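Local coordinates for structural polyprotein, VP3 (PDB 5CDD) that probably serves as a structural building block of the virus shell, as the VP3 capsid protein cut from the structural polyprotein, at residues 85-90 with 96-101. Numbering follows the deposited sequence.
Sequences DDWGGV and PCYSKS
Tyr98 OH is hydrogen-bonded to His67 NE2, which holds the far end of the phenol while its ring lies against Trp87. The CD1–CE1 edge of the tyrosine comes in over one face of the indole, above its five-membered ring, in an edge-to-face (T-shaped) stack. The two centroids are 5.5 Å apart and the planes meet at 66°, well tilted but short of perpendicular. Tyr98 CD1 sits 4.0 Å from Trp87 CG, and Tyr98 CE1 reaches back to the root of the indole, 3.8 Å from Trp87 CB. With chi1 at 57°, Tyr98 CG is tucked between its own backbone N and carbonyl carbon, turning the ring across the gap to the tryptophan. No hydrogen bond joins the two segments: they bury 126 Å² between them, nearly all of it from Trp87 and Tyr98, and their nearest CA atoms, those of Trp87 and Ser99, are still 7.1 Å apart.

Just past the tryptophan the backbone folds tightly, with Gly88 N bonded to Val90 O at 3.0 Å, and that same carbonyl oxygen lies at the indole edge, in the ring plane.

The pair bridges the loops on either side of strand 90-92, a strand of the four-stranded antiparallel sheet, and both side chains also touch Pro92 in that strand. Lys66 makes a cation-pi contact with Tyr98, so strand 64-72 of the other antiparallel sheet, home to His67 as well, borders the tyrosine, and helix 122-127 touches it through Glu124, within what is probably the jelly-roll domain of a picorna-like capsid protein.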
loop_
_atom_site.group_PDB
_atom_site.type_symbol
_atom_site.label_atom_id
_atom_site.label_comp_id
_atom_site.label_asym_id
_atom_site.label_seq_id
_atom_site.Cartn_x
_atom_site.Cartn_y
_atom_site.Cartn_z
ATOM N N ASP B 85 -20.880 67.323 19.696
ATOM C CA ASP B 85 -20.386 66.510 20.795
ATOM C C ASP B 85 -20.097 65.099 20.299
ATOM O O ASP B 85 -20.071 64.146 21.077
ATOM C CB ASP B 85 -21.403 66.488 21.939
ATOM C CG ASP B 85 -21.352 67.753 22.785
ATOM O OD1 ASP B 85 -21.214 68.853 22.206
ATOM O OD2 ASP B 85 -21.461 67.656 24.025
ATOM N N ASP B 86 -19.888 64.972 18.990
ATOM C CA ASP B 86 -19.582 63.675 18.386
ATOM C C ASP B 86 -18.092 63.545 18.142
ATOM O O ASP B 86 -17.306 64.406 18.533
ATOM C CB ASP B 86 -20.288 63.502 17.043
ATOM C CG ASP B 86 -21.785 63.661 17.141
ATOM O OD1 ASP B 86 -22.385 63.158 18.115
ATOM O OD2 ASP B 86 -22.369 64.277 16.225
ATOM N N TRP B 87 -17.729 62.436 17.504
ATOM C CA TRP B 87 -16.351 62.113 17.155
ATOM C C TRP B 87 -15.912 62.682 15.805
ATOM O O TRP B 87 -16.736 63.053 14.969
ATOM C CB TRP B 87 -16.141 60.596 17.174
ATOM C CG TRP B 87 -16.673 59.932 18.407
ATOM C CD1 TRP B 87 -17.941 59.468 18.605
ATOM C CD2 TRP B 87 -15.952 59.656 19.614
ATOM N NE1 TRP B 87 -18.054 58.921 19.860
ATOM C CE2 TRP B 87 -16.847 59.024 20.500
ATOM C CE3 TRP B 87 -14.637 59.883 20.031
ATOM C CZ2 TRP B 87 -16.469 58.617 21.777
ATOM C CZ3 TRP B 87 -14.264 59.477 21.300
ATOM C CH2 TRP B 87 -15.177 58.851 22.158
ATOM N N GLY B 88 -14.600 62.733 15.612
ATOM C CA GLY B 88 -13.976 63.209 14.389
ATOM C C GLY B 88 -12.791 64.089 14.725
ATOM O O GLY B 88 -11.707 63.921 14.166
ATOM N N GLY B 89 -12.985 65.014 15.658
ATOM C CA GLY B 89 -11.900 65.857 16.117
ATOM C C GLY B 89 -11.008 64.872 16.838
ATOM O O GLY B 89 -9.779 64.916 16.790
ATOM N N VAL B 90 -11.700 63.967 17.522
ATOM C CA VAL B 90 -11.134 62.896 18.329
ATOM C C VAL B 90 -11.649 61.592 17.722
ATOM O O VAL B 90 -12.856 61.348 17.681
ATOM C CB VAL B 90 -11.585 62.973 19.802
ATOM C CG1 VAL B 90 -10.912 61.868 20.602
ATOM C CG2 VAL B 90 -11.240 64.333 20.386
ATOM N N PRO B 96 -13.421 48.123 15.383
ATOM C CA PRO B 96 -14.859 48.161 15.678
ATOM C C PRO B 96 -15.458 49.542 15.408
ATOM O O PRO B 96 -14.729 50.527 15.281
ATOM C CB PRO B 96 -14.918 47.800 17.160
ATOM C CG PRO B 96 -13.719 46.935 17.347
ATOM C CD PRO B 96 -12.667 47.677 16.568
ATOM N N CYS B 97 -16.782 49.616 15.330
ATOM C CA CYS B 97 -17.444 50.890 15.080
ATOM C C CYS B 97 -17.584 51.668 16.387
ATOM O O CYS B 97 -17.840 51.082 17.439
ATOM C CB CYS B 97 -18.821 50.661 14.455
ATOM S SG CYS B 97 -19.461 52.119 13.603
ATOM N N TYR B 98 -17.415 52.985 16.318
ATOM C CA TYR B 98 -17.501 53.824 17.507
ATOM C C TYR B 98 -18.594 54.886 17.442
ATOM O O TYR B 98 -18.978 55.451 18.468
ATOM C CB TYR B 98 -16.150 54.498 17.758
ATOM C CG TYR B 98 -15.659 55.327 16.594
ATOM C CD1 TYR B 98 -16.206 56.583 16.323
ATOM C CD2 TYR B 98 -14.662 54.847 15.745
ATOM C CE1 TYR B 98 -15.773 57.340 15.236
ATOM C CE2 TYR B 98 -14.224 55.594 14.653
ATOM C CZ TYR B 98 -14.784 56.839 14.406
ATOM O OH TYR B 98 -14.357 57.579 13.330
ATOM N N SER B 99 -19.095 55.157 16.243
ATOM C CA SER B 99 -20.134 56.166 16.076
ATOM C C SER B 99 -21.499 55.553 15.801
ATOM O O SER B 99 -21.617 54.580 15.056
ATOM C CB SER B 99 -19.766 57.118 14.935
ATOM O OG SER B 99 -19.658 56.424 13.705
ATOM N N LYS B 100 -22.529 56.131 16.409
ATOM C CA LYS B 100 -23.892 55.654 16.223
ATOM C C LYS B 100 -24.875 56.809 16.329
ATOM O O LYS B 100 -24.556 57.870 16.865
ATOM C CB LYS B 100 -24.241 54.595 17.272
ATOM C CG LYS B 100 -24.333 55.127 18.689
ATOM C CD LYS B 100 -24.601 54.008 19.680
ATOM C CE LYS B 100 -24.513 54.515 21.108
ATOM N NZ LYS B 100 -24.574 53.408 22.096
ATOM N N SER B 101 -26.072 56.591 15.800
ATOM C CA SER B 101 -27.132 57.582 15.836
ATOM C C SER B 101 -28.343 56.901 16.452
ATOM O O SER B 101 -28.552 55.706 16.254
ATOM C CB SER B 101 -27.465 58.056 14.422
ATOM O OG SER B 101 -28.551 58.963 14.434
#